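Local coordinates for protein putative phosphoribosyltransferase (Neisseria gonorrhoeae, PDB 5VOG) that binds guanosine-5',3'-tetraphosphate (ppGpp) and is probably a magnesium-dependent phosphoribosyltransferase of the type I fold, its substrate not established, at residues A[14-19]-A[173-178]; A[109-114]-A[139-144]; A[135-140]-A[160-165]. All blocks are in the same frame, centred on the assembly; numbering follows the deposited sequence.

Interaction 1. Residues A[14-19]-A[173-178]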
loop_
_atom_site.group_PDB
_atom_site.type_symbol
_atom_site.label_atom_id
_atom_site.label_comp_id
_atom_site.label_asym_id
_atom_site.label_seq_id
_atom_site.Cartn_x
_atom_site.Cartn_y
_atom_site.Cartn_z
ATOM N N TRP A 14 7.896 -12.888 14.964
ATOM C CA TRP A 14 6.599 -12.379 14.535
ATOM C C TRP A 14 6.394 -10.986 15.113
ATOM O O TRP A 14 6.670 -10.751 16.294
ATOM C CB TRP A 14 5.455 -13.291 15.006
ATOM C CG TRP A 14 5.386 -14.644 14.343
ATOM C CD1 TRP A 14 4.453 -15.057 13.439
ATOM C CD2 TRP A 14 6.267 -15.760 14.545
ATOM N NE1 TRP A 14 4.699 -16.352 13.058
ATOM C CE2 TRP A 14 5.804 -16.809 13.726
ATOM C CE3 TRP A 14 7.398 -15.975 15.342
ATOM C CZ2 TRP A 14 6.436 -18.051 13.670
ATOM C CZ3 TRP A 14 8.026 -17.206 15.285
ATOM C CH2 TRP A 14 7.541 -18.233 14.457
ATOM N N TYR A 15 5.891 -10.068 14.287
ATOM C CA TYR A 15 5.614 -8.702 14.704
ATOM C C TYR A 15 4.138 -8.400 14.505
ATOM O O TYR A 15 3.567 -8.735 13.463
ATOM C CB TYR A 15 6.439 -7.677 13.905
ATOM C CG TYR A 15 7.930 -7.725 14.126
ATOM C CD1 TYR A 15 8.484 -7.488 15.381
ATOM C CD2 TYR A 15 8.794 -7.971 13.065
ATOM C CE1 TYR A 15 9.856 -7.517 15.570
ATOM C CE2 TYR A 15 10.166 -7.993 13.244
ATOM C CZ TYR A 15 10.690 -7.771 14.494
ATOM O OH TYR A 15 12.060 -7.793 14.659
ATOM N N THR A 16 3.527 -7.751 15.492
ATOM C CA THR A 16 2.150 -7.309 15.336
ATOM C C THR A 16 2.093 -6.072 14.441
ATOM O O THR A 16 3.099 -5.401 14.201
ATOM C CB THR A 16 1.512 -6.990 16.695
ATOM O OG1 THR A 16 2.132 -5.823 17.254
ATOM C CG2 THR A 16 1.659 -8.164 17.667
ATOM N N TYR A 17 0.890 -5.772 13.940
ATOM C CA TYR A 17 0.701 -4.517 13.219
ATOM C C TYR A 17 1.139 -3.332 14.066
ATOM O O TYR A 17 1.816 -2.424 13.575
ATOM C CB TYR A 17 -0.762 -4.335 12.810
ATOM C CG TYR A 17 -1.213 -5.110 11.591
ATOM C CD1 TYR A 17 -0.771 -4.763 10.314
ATOM C CD2 TYR A 17 -2.125 -6.157 11.707
ATOM C CE1 TYR A 17 -1.192 -5.466 9.194
ATOM C CE2 TYR A 17 -2.557 -6.862 10.590
ATOM C CZ TYR A 17 -2.090 -6.513 9.336
ATOM O OH TYR A 17 -2.518 -7.211 8.220
ATOM N N ASP A 18 0.766 -3.328 15.350
ATOM C CA ASP A 18 1.120 -2.211 16.222
ATOM C C ASP A 18 2.625 -2.129 16.448
ATOM O O ASP A 18 3.182 -1.025 16.510
ATOM C CB ASP A 18 0.403 -2.332 17.562
ATOM C CG ASP A 18 -1.095 -2.061 17.464
ATOM O OD1 ASP A 18 -1.566 -1.627 16.393
ATOM O OD2 ASP A 18 -1.805 -2.284 18.466
ATOM N N ASP A 19 3.296 -3.280 16.606
ATOM C CA ASP A 19 4.757 -3.286 16.695
ATOM C C ASP A 19 5.363 -2.518 15.530
ATOM O O ASP A 19 6.277 -1.703 15.700
ATOM C CB ASP A 19 5.313 -4.718 16.676
ATOM C CG ASP A 19 5.055 -5.499 17.950
ATOM O OD1 ASP A 19 4.938 -4.906 19.048
ATOM O OD2 ASP A 19 5.013 -6.746 17.834
ATOM N N GLU A 173 -3.439 -16.249 16.028
ATOM C CA GLU A 173 -2.280 -17.114 16.211
ATOM C C GLU A 173 -0.993 -16.355 15.934
ATOM O O GLU A 173 0.010 -16.542 16.638
ATOM C CB GLU A 173 -2.392 -18.343 15.309
ATOM C CG GLU A 173 -1.204 -19.295 15.397
ATOM C CD GLU A 173 -1.081 -20.008 16.743
ATOM O OE1 GLU A 173 -1.942 -19.819 17.632
ATOM O OE2 GLU A 173 -0.111 -20.776 16.912
ATOM N N HIS A 174 -1.011 -15.484 14.921
ATOM C CA HIS A 174 0.137 -14.636 14.637
ATOM C C HIS A 174 0.507 -13.793 15.851
ATOM O O HIS A 174 1.682 -13.703 16.226
ATOM C CB HIS A 174 -0.164 -13.743 13.432
ATOM C CG HIS A 174 0.924 -12.766 13.134
ATOM N ND1 HIS A 174 1.938 -13.029 12.236
ATOM C CD2 HIS A 174 1.180 -11.536 13.641
ATOM C CE1 HIS A 174 2.765 -11.999 12.198
ATOM N NE2 HIS A 174 2.331 -11.082 13.046
ATOM N N ASN A 175 -0.491 -13.161 16.479
ATOM C CA ASN A 175 -0.213 -12.318 17.634
ATOM C C ASN A 175 0.299 -13.142 18.805
ATOM O O ASN A 175 1.153 -12.677 19.569
ATOM C CB ASN A 175 -1.461 -11.539 18.044
ATOM C CG ASN A 175 -1.802 -10.422 17.075
ATOM O OD1 ASN A 175 -0.946 -9.936 16.324
ATOM N ND2 ASN A 175 -3.061 -10.000 17.092
ATOM N N ARG A 176 -0.211 -14.367 18.961
ATOM C CA ARG A 176 0.285 -15.243 20.018
ATOM C C ARG A 176 1.774 -15.514 19.841
ATOM O O ARG A 176 2.549 -15.451 20.803
ATOM C CB ARG A 176 -0.506 -16.553 20.036
ATOM C CG ARG A 176 -0.123 -17.481 21.185
ATOM C CD ARG A 176 -0.757 -18.867 21.057
ATOM N NE ARG A 176 -0.184 -19.633 19.953
ATOM C CZ ARG A 176 0.962 -20.305 20.023
ATOM N NH1 ARG A 176 1.665 -20.310 21.146
ATOM N NH2 ARG A 176 1.408 -20.972 18.966
ATOM N N LEU A 177 2.195 -15.807 18.609
ATOM C CA LEU A 177 3.607 -16.072 18.352
ATOM C C LEU A 177 4.457 -14.816 18.513
ATOM O O LEU A 177 5.629 -14.912 18.897
ATOM C CB LEU A 177 3.775 -16.677 16.954
ATOM C CG LEU A 177 3.239 -18.108 16.796
ATOM C CD1 LEU A 177 3.050 -18.484 15.328
ATOM C CD2 LEU A 177 4.159 -19.103 17.497
ATOM N N ALA A 178 3.894 -13.636 18.238
ATOM C CA ALA A 178 4.640 -12.395 18.442
ATOM C C ALA A 178 4.891 -12.147 19.925
ATOM O O ALA A 178 5.997 -11.758 20.321
ATOM C CB ALA A 178 3.885 -11.222 17.812
HETATM O O HOH W 1 8.031 -13.555 17.903
HETATM O O HOH W 2 7.826 -9.938 18.640
HETATM O O HOH W 3 -1.298 -7.631 14.903
#
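H174 donates from NE2 to the carbonyl oxygen of Y15 across a junction where a capping box starts helix 17-33 and helix 171-179 packs against W14 to T16, the residues leading into that helix. The bond, NE2 to Y15 O, is 2.7 Å long and almost straight (177°); the oxygen lies in the imidazole plane, yet the donor stands well above the carbonyl plane. With CG anti to the backbone N (chi1 176°), the imidazole reaches from its helix to the chain just ahead of helix 17-33. The same ring receives the edge of W14 on its face, an offset edge-to-face pair with planes at 69°, W14 CD1 lying 3.4 Å from H174 ND1. One face of the indole is covered by L177, whose CB makes a CH-pi contact over the five-membered ring while CD1 extends the cover toward the six-membered ring. Beside them A178 CB sits between W14 CB and T16 CG2, each 3.8 Å away.

Three waters stitch the backbones and N175 together: one joins W14 N to L177 O, another bridges the carbonyl oxygens of W14 and A178, and a third links N175 OD1 to Y17 N. The side-chain nitrogen ND2 of N175 bonds D18 OD2 of the second subunit, so the junction borders the dimer interface. Farther out, D19 is also paired with R182. The capping box itself is reciprocal: D19 N donates to T16 OG1 at 2.9 Å, and T16 N returns a bond to D19 OD2 at 3.0 Å.

Interaction 2. Residues A[109-114]-A[139-144]. With G4P (guanosine-5',3'-tetraphosphate), chain D.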
loop_
_atom_site.group_PDB
_atom_site.type_symbol
_atom_site.label_atom_id
_atom_site.label_comp_id
_atom_site.label_asym_id
_atom_site.label_seq_id
_atom_site.Cartn_x
_atom_site.Cartn_y
_atom_site.Cartn_z
ATOM N N ASP A 109 16.997 -7.334 2.921
ATOM C CA ASP A 109 17.475 -8.702 3.079
ATOM C C ASP A 109 18.719 -8.918 2.226
ATOM O O ASP A 109 19.828 -8.982 2.761
ATOM C CB ASP A 109 16.367 -9.695 2.711
ATOM C CG ASP A 109 16.751 -11.133 2.987
ATOM O OD1 ASP A 109 17.081 -11.445 4.145
ATOM O OD2 ASP A 109 16.694 -11.962 2.054
ATOM N N SER A 110 18.572 -9.011 0.902
ATOM C CA SER A 110 19.718 -9.185 0.013
ATOM C C SER A 110 20.170 -7.897 -0.661
ATOM O O SER A 110 21.279 -7.858 -1.201
ATOM C CB SER A 110 19.396 -10.207 -1.086
ATOM O OG SER A 110 18.524 -9.638 -2.065
ATOM N N ARG A 111 19.330 -6.863 -0.666
ATOM C CA ARG A 111 19.511 -5.595 -1.374
ATOM C C ARG A 111 19.467 -5.723 -2.889
ATOM O O ARG A 111 19.737 -4.736 -3.585
ATOM C CB ARG A 111 20.806 -4.880 -0.975
ATOM C CG ARG A 111 20.683 -4.199 0.336
ATOM C CD ARG A 111 21.973 -3.551 0.807
ATOM N NE ARG A 111 21.732 -3.074 2.153
ATOM C CZ ARG A 111 22.665 -2.639 2.986
ATOM N NH1 ARG A 111 23.942 -2.610 2.614
ATOM N NH2 ARG A 111 22.312 -2.231 4.195
ATOM N N VAL A 112 19.102 -6.890 -3.426
ATOM C CA VAL A 112 19.026 -7.030 -4.876
ATOM C C VAL A 112 17.888 -6.182 -5.443
ATOM O O VAL A 112 18.066 -5.487 -6.450
ATOM C CB VAL A 112 18.914 -8.518 -5.262
ATOM C CG1 VAL A 112 18.609 -8.679 -6.741
ATOM C CG2 VAL A 112 20.233 -9.233 -4.924
ATOM N N THR A 113 16.715 -6.188 -4.798
ATOM C CA THR A 113 15.634 -5.333 -5.290
ATOM C C THR A 113 15.972 -3.869 -5.081
ATOM O O THR A 113 15.730 -3.030 -5.962
ATOM C CB THR A 113 14.318 -5.657 -4.585
ATOM O OG1 THR A 113 13.935 -6.998 -4.885
ATOM C CG2 THR A 113 13.199 -4.696 -5.044
ATOM N N MET A 114 16.521 -3.549 -3.907
ATOM C CA MET A 114 16.842 -2.166 -3.584
ATOM C C MET A 114 17.829 -1.580 -4.588
ATOM O O MET A 114 17.631 -0.469 -5.092
ATOM C CB MET A 114 17.399 -2.095 -2.166
ATOM C CG MET A 114 17.554 -0.689 -1.631
ATOM S SD MET A 114 18.337 -0.725 -0.006
ATOM C CE MET A 114 17.079 -1.604 0.912
ATOM N N LYS A 139 23.386 -9.057 7.634
ATOM C CA LYS A 139 23.781 -10.232 6.870
ATOM C C LYS A 139 24.549 -9.748 5.650
ATOM O O LYS A 139 24.595 -8.550 5.358
ATOM C CB LYS A 139 22.572 -11.083 6.463
ATOM C CG LYS A 139 21.545 -10.337 5.616
ATOM C CD LYS A 139 20.243 -11.123 5.470
ATOM C CE LYS A 139 20.427 -12.371 4.624
ATOM N NZ LYS A 139 19.210 -13.240 4.625
ATOM N N ALA A 140 25.166 -10.691 4.946
ATOM C CA ALA A 140 25.827 -10.349 3.697
ATOM C C ALA A 140 24.797 -9.902 2.670
ATOM O O ALA A 140 23.643 -10.341 2.677
ATOM C CB ALA A 140 26.631 -11.533 3.157
ATOM N N LYS A 141 25.228 -9.012 1.786
ATOM C CA LYS A 141 24.342 -8.362 0.829
ATOM C C LYS A 141 24.846 -8.624 -0.582
ATOM O O LYS A 141 26.023 -8.401 -0.883
ATOM C CB LYS A 141 24.263 -6.857 1.099
ATOM C CG LYS A 141 23.846 -6.505 2.525
ATOM C CD LYS A 141 22.389 -6.896 2.810
ATOM C CE LYS A 141 21.989 -6.546 4.232
ATOM N NZ LYS A 141 20.527 -6.788 4.467
ATOM N N ALA A 142 23.959 -9.113 -1.442
ATOM C CA ALA A 142 24.324 -9.255 -2.845
ATOM C C ALA A 142 24.207 -7.929 -3.584
ATOM O O ALA A 142 25.010 -7.650 -4.485
ATOM C CB ALA A 142 23.460 -10.326 -3.508
ATOM N N GLY A 143 23.237 -7.093 -3.201
ATOM C CA GLY A 143 23.095 -5.787 -3.805
ATOM C C GLY A 143 23.852 -4.708 -3.054
ATOM O O GLY A 143 24.181 -4.859 -1.876
ATOM N N LYS A 144 24.117 -3.609 -3.760
ATOM C CA LYS A 144 24.839 -2.464 -3.223
ATOM C C LYS A 144 23.998 -1.204 -3.379
ATOM O O LYS A 144 23.343 -1.005 -4.408
ATOM C CB LYS A 144 26.190 -2.272 -3.931
HETATM P PB G4P D . 15.822 -6.023 -0.671
HETATM O O1B G4P D . 16.433 -5.586 -1.906
HETATM O O2B G4P D . 16.810 -6.479 0.426
HETATM O O3B G4P D . 14.873 -4.921 -0.101
HETATM O O3A G4P D . 14.807 -7.224 -0.934
HETATM P PA G4P D . 15.029 -8.648 -1.603
HETATM O O1A G4P D . 15.185 -8.535 -3.069
HETATM O O2A G4P D . 16.159 -9.362 -0.905
HETATM O "O5'" G4P D . 13.660 -9.379 -1.168
HETATM C "C5'" G4P D . 13.088 -10.467 -1.920
HETATM C "C4'" G4P D . 11.832 -10.911 -1.217
HETATM O "O4'" G4P D . 12.164 -11.578 0.013
HETATM C "C3'" G4P D . 10.876 -9.774 -0.843
HETATM O "O3'" G4P D . 9.598 -10.024 -1.466
HETATM C "C2'" G4P D . 10.759 -9.825 0.683
HETATM O "O2'" G4P D . 9.449 -9.539 1.171
HETATM C "C1'" G4P D . 11.175 -11.266 0.968
HETATM N N9 G4P D . 11.778 -11.414 2.294
HETATM C C8 G4P D . 13.102 -11.279 2.616
HETATM N N7 G4P D . 13.341 -11.455 3.894
HETATM C C5 G4P D . 12.096 -11.719 4.444
HETATM C C6 G4P D . 11.699 -12.010 5.787
HETATM O O6 G4P D . 12.421 -12.084 6.785
HETATM N N1 G4P D . 10.340 -12.232 5.893
HETATM C C2 G4P D . 9.449 -12.183 4.852
HETATM N N2 G4P D . 8.170 -12.445 5.135
HETATM N N3 G4P D . 9.803 -11.914 3.599
HETATM C C4 G4P D . 11.126 -11.696 3.466
HETATM P PC G4P D . 9.281 -9.611 -2.959
HETATM O O1C G4P D . 9.806 -10.625 -3.915
HETATM O O2C G4P D . 9.860 -8.232 -3.115
HETATM O O3C G4P D . 7.691 -9.508 -3.017
HETATM P PD G4P D . 6.614 -8.542 -2.345
HETATM O O1D G4P D . 7.371 -7.352 -1.856
HETATM O O2D G4P D . 5.617 -8.197 -3.475
HETATM O O3D G4P D . 5.949 -9.365 -1.273
HETATM O O HOH W 4 25.463 -3.727 0.301
#
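K141 turns at its second torsion (chi2 -68°) and then runs straight, which lays its methylenes over one face of the R111 guanidinium and carries NZ to D109 O. K139 bends instead at chi3 (-69°), bringing its NZ to the carboxylate of D109, where it forms a salt bridge of 2.8 Å with OD1 from the syn side, tilted out of the carboxylate plane. K141 NZ meets D109 O at 2.9 Å from above the carbonyl plane. R111 and K141 both pair with D108, one on each carboxylate oxygen, which would offset their like charges. On the backbone, S110 O accepts a straight bond from G143 N (2.9 Å) and a weak one from A142 N.

Segment 109-114 corresponds to the end of the PRPP loop of type I phosphoribosyltransferases, leading into helix 112-121, and here it wraps the 5'-diphosphate of ppGpp. D109 N and R111 N converge on O2B, M114 N takes O1B, and T113 OG1 donates to O1A at 2.7 Å. S110 OG, which accepts from V112 N in an ST turn, also donates to O2A, at 2.6 Å. At the outer end, a water joins R111 NH1 to G143 O, while V112 CG2 rests 3.7 Å from A142 CB.

Interaction 3. Residues A[135-140]-A[160-165]. With G4P (guanosine-5',3'-tetraphosphate), chain D.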
loop_
_atom_site.group_PDB
_atom_site.type_symbol
_atom_site.label_atom_id
_atom_site.label_comp_id
_atom_site.label_asym_id
_atom_site.label_seq_id
_atom_site.Cartn_x
_atom_site.Cartn_y
_atom_site.Cartn_z
ATOM N N HIS A 135 12.695 -2.870 8.203
ATOM C CA HIS A 135 13.593 -3.807 8.866
ATOM C C HIS A 135 14.862 -3.982 8.054
ATOM O O HIS A 135 14.799 -4.300 6.861
ATOM C CB HIS A 135 12.921 -5.165 9.036
ATOM C CG HIS A 135 11.749 -5.137 9.954
ATOM N ND1 HIS A 135 10.558 -5.763 9.658
ATOM C CD2 HIS A 135 11.595 -4.579 11.177
ATOM C CE1 HIS A 135 9.716 -5.583 10.660
ATOM N NE2 HIS A 135 10.323 -4.873 11.597
ATOM N N GLU A 136 16.010 -3.815 8.714
ATOM C CA GLU A 136 17.322 -4.032 8.111
ATOM C C GLU A 136 17.939 -5.286 8.721
ATOM O O GLU A 136 18.325 -5.283 9.894
ATOM C CB GLU A 136 18.229 -2.825 8.331
ATOM C CG GLU A 136 19.645 -3.054 7.839
ATOM C CD GLU A 136 20.577 -1.901 8.160
ATOM O OE1 GLU A 136 20.154 -0.930 8.827
ATOM O OE2 GLU A 136 21.747 -1.969 7.736
ATOM N N LYS A 137 18.055 -6.348 7.926
ATOM C CA LYS A 137 18.698 -7.566 8.402
ATOM C C LYS A 137 20.214 -7.446 8.311
ATOM O O LYS A 137 20.756 -7.019 7.285
ATOM C CB LYS A 137 18.243 -8.774 7.600
ATOM C CG LYS A 137 16.801 -9.159 7.791
ATOM C CD LYS A 137 16.588 -10.423 6.990
ATOM C CE LYS A 137 15.236 -10.989 7.143
ATOM N NZ LYS A 137 15.170 -12.260 6.377
ATOM N N ILE A 138 20.894 -7.849 9.379
ATOM C CA ILE A 138 22.353 -7.820 9.443
ATOM C C ILE A 138 22.869 -9.130 8.855
ATOM O O ILE A 138 22.808 -10.183 9.490
ATOM C CB ILE A 138 22.852 -7.602 10.869
ATOM C CG1 ILE A 138 22.268 -6.303 11.429
ATOM C CG2 ILE A 138 24.376 -7.601 10.875
ATOM C CD1 ILE A 138 22.365 -5.113 10.479
ATOM N N LYS A 139 23.386 -9.057 7.634
ATOM C CA LYS A 139 23.781 -10.232 6.870
ATOM C C LYS A 139 24.549 -9.748 5.650
ATOM O O LYS A 139 24.595 -8.550 5.358
ATOM C CB LYS A 139 22.572 -11.083 6.463
ATOM C CG LYS A 139 21.545 -10.337 5.616
ATOM C CD LYS A 139 20.243 -11.123 5.470
ATOM C CE LYS A 139 20.427 -12.371 4.624
ATOM N NZ LYS A 139 19.210 -13.240 4.625
ATOM N N ALA A 140 25.166 -10.691 4.946
ATOM C CA ALA A 140 25.827 -10.349 3.697
ATOM C C ALA A 140 24.797 -9.902 2.670
ATOM O O ALA A 140 23.643 -10.341 2.677
ATOM C CB ALA A 140 26.631 -11.533 3.157
ATOM N N TRP A 160 17.163 -13.331 10.811
ATOM C CA TRP A 160 16.046 -14.188 11.169
ATOM C C TRP A 160 14.952 -14.036 10.127
ATOM O O TRP A 160 14.867 -13.017 9.438
ATOM C CB TRP A 160 15.468 -13.822 12.540
ATOM C CG TRP A 160 16.393 -14.019 13.705
ATOM C CD1 TRP A 160 17.650 -14.548 13.688
ATOM C CD2 TRP A 160 16.113 -13.683 15.064
ATOM N NE1 TRP A 160 18.170 -14.561 14.964
ATOM C CE2 TRP A 160 17.244 -14.035 15.826
ATOM C CE3 TRP A 160 15.010 -13.120 15.714
ATOM C CZ2 TRP A 160 17.304 -13.841 17.202
ATOM C CZ3 TRP A 160 15.073 -12.927 17.083
ATOM C CH2 TRP A 160 16.210 -13.286 17.810
ATOM N N TRP A 161 14.084 -15.038 10.033
ATOM C CA TRP A 161 12.926 -14.905 9.163
ATOM C C TRP A 161 11.848 -14.102 9.878
ATOM O O TRP A 161 11.398 -14.478 10.967
ATOM C CB TRP A 161 12.380 -16.262 8.738
ATOM C CG TRP A 161 11.354 -16.077 7.667
ATOM C CD1 TRP A 161 9.996 -16.163 7.794
ATOM C CD2 TRP A 161 11.611 -15.719 6.307
ATOM N NE1 TRP A 161 9.394 -15.897 6.586
ATOM C CE2 TRP A 161 10.363 -15.622 5.657
ATOM C CE3 TRP A 161 12.777 -15.479 5.571
ATOM C CZ2 TRP A 161 10.248 -15.301 4.303
ATOM C CZ3 TRP A 161 12.661 -15.157 4.226
ATOM C CH2 TRP A 161 11.406 -15.071 3.608
ATOM N N ILE A 162 11.438 -13.002 9.264
ATOM C CA ILE A 162 10.431 -12.117 9.836
ATOM C C ILE A 162 9.066 -12.518 9.306
ATOM O O ILE A 162 8.861 -12.602 8.087
ATOM C CB ILE A 162 10.738 -10.649 9.504
ATOM C CG1 ILE A 162 12.105 -10.249 10.066
ATOM C CG2 ILE A 162 9.630 -9.743 10.022
ATOM C CD1 ILE A 162 12.624 -8.920 9.505
ATOM N N ASN A 163 8.128 -12.763 10.218
ATOM C CA ASN A 163 6.747 -13.067 9.854
ATOM C C ASN A 163 5.909 -11.811 10.047
ATOM O O ASN A 163 5.747 -11.334 11.175
ATOM C CB ASN A 163 6.223 -14.227 10.693
ATOM C CG ASN A 163 6.985 -15.496 10.434
ATOM O OD1 ASN A 163 6.727 -16.187 9.456
ATOM N ND2 ASN A 163 7.966 -15.791 11.286
ATOM N N TYR A 164 5.395 -11.259 8.928
ATOM C CA TYR A 164 4.624 -10.026 8.924
ATOM C C TYR A 164 3.152 -10.303 9.190
ATOM O O TYR A 164 2.616 -11.321 8.747
ATOM C CB TYR A 164 4.780 -9.301 7.583
ATOM C CG TYR A 164 6.171 -8.735 7.448
ATOM C CD1 TYR A 164 6.536 -7.604 8.156
ATOM C CD2 TYR A 164 7.137 -9.369 6.670
ATOM C CE1 TYR A 164 7.818 -7.089 8.074
ATOM C CE2 TYR A 164 8.425 -8.865 6.578
ATOM C CZ TYR A 164 8.760 -7.727 7.294
ATOM O OH TYR A 164 10.045 -7.217 7.229
ATOM N N PRO A 165 2.483 -9.392 9.897
ATOM C CA PRO A 165 1.059 -9.610 10.188
ATOM C C PRO A 165 0.197 -9.620 8.936
ATOM O O PRO A 165 -0.871 -10.249 8.928
ATOM C CB PRO A 165 0.710 -8.438 11.117
ATOM C CG PRO A 165 1.701 -7.358 10.753
ATOM C CD PRO A 165 2.974 -8.092 10.396
HETATM P PB G4P D . 15.822 -6.023 -0.671
HETATM O O1B G4P D . 16.433 -5.586 -1.906
HETATM O O2B G4P D . 16.810 -6.479 0.426
HETATM O O3B G4P D . 14.873 -4.921 -0.101
HETATM O O3A G4P D . 14.807 -7.224 -0.934
HETATM P PA G4P D . 15.029 -8.648 -1.603
HETATM O O1A G4P D . 15.185 -8.535 -3.069
HETATM O O2A G4P D . 16.159 -9.362 -0.905
HETATM O "O5'" G4P D . 13.660 -9.379 -1.168
HETATM C "C5'" G4P D . 13.088 -10.467 -1.920
HETATM C "C4'" G4P D . 11.832 -10.911 -1.217
HETATM O "O4'" G4P D . 12.164 -11.578 0.013
HETATM C "C3'" G4P D . 10.876 -9.774 -0.843
HETATM O "O3'" G4P D . 9.598 -10.024 -1.466
HETATM C "C2'" G4P D . 10.759 -9.825 0.683
HETATM O "O2'" G4P D . 9.449 -9.539 1.171
HETATM C "C1'" G4P D . 11.175 -11.266 0.968
HETATM N N9 G4P D . 11.778 -11.414 2.294
HETATM C C8 G4P D . 13.102 -11.279 2.616
HETATM N N7 G4P D . 13.341 -11.455 3.894
HETATM C C5 G4P D . 12.096 -11.719 4.444
HETATM C C6 G4P D . 11.699 -12.010 5.787
HETATM O O6 G4P D . 12.421 -12.084 6.785
HETATM N N1 G4P D . 10.340 -12.232 5.893
HETATM C C2 G4P D . 9.449 -12.183 4.852
HETATM N N2 G4P D . 8.170 -12.445 5.135
HETATM N N3 G4P D . 9.803 -11.914 3.599
HETATM C C4 G4P D . 11.126 -11.696 3.466
HETATM P PC G4P D . 9.281 -9.611 -2.959
HETATM O O1C G4P D . 9.806 -10.625 -3.915
HETATM O O2C G4P D . 9.860 -8.232 -3.115
HETATM O O3C G4P D . 7.691 -9.508 -3.017
HETATM P PD G4P D . 6.614 -8.542 -2.345
HETATM O O1D G4P D . 7.371 -7.352 -1.856
HETATM O O2D G4P D . 5.617 -8.197 -3.475
HETATM O O3D G4P D . 5.949 -9.365 -1.273
#
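H135 and Y164 reach toward each other from opposite directions and meet rim to rim at the buried end of this contact, their planes 26° apart. H135 ND1 and Y164 OH share a nearly linear hydrogen bond of 2.9 Å in which either may be the donor. I162 fills in alongside: its CD1 lies 3.8 Å from H135 ND1, and its CG2 covers one face of the phenol ring. Here side chains interlock directly, and Y15 adds a further ring beside H135.

At the other end the close contact is narrow, the tip of K137 against the backbone of W160, with K137 CE 3.1 Å from W160 O; the partly exposed indoles of W160 and W161 form the looser side. The strands 135-137 and 161-163 run nearly antiparallel, but their axes stay 10.0 Å apart, and the guanine of ppGpp joins the two sides. K137, extended beyond CG, donates from NZ to O6 (2.8 Å) and to N7; a salt bridge to D109 further holds the ammonium group. From the other strand, I162 N donates to O6 at 2.8 Å, while I162 O accepts from guanine N1 at 2.7 Å and from N2. W161, its CG anti to the backbone N (chi1 -170°), lays one indole face against the base, guanine N1 over the ring centre. Lysine on O6, strand backbone along the base edge and a stacked aromatic ring recur here as in the guanine pocket of purine phosphoribosyltransferases.

How the interactions relate
Interactions 2 and 3 adjoin, their centres about 12 Å apart, and share K139 and A140, where strand 135-137 of the large sheet passes into the following loop. Together they line two parts of one ligand: 109-114 takes the 5'-diphosphate, and 160-165 with K137 the guanine, a salt bridge from D109 to K137 joining them. Interaction 1 lies beyond the base side, about 14 Å from interaction 3 and 26 Å from interaction 2, centre to centre. It touches interaction 3 through N163 and P165, and strand 12-14 pairs with strand 161-163. Interaction 1 encloses the other two along the chain; its N-terminal strand and C-terminal helix come together next to strand 161-163, near the second subunit.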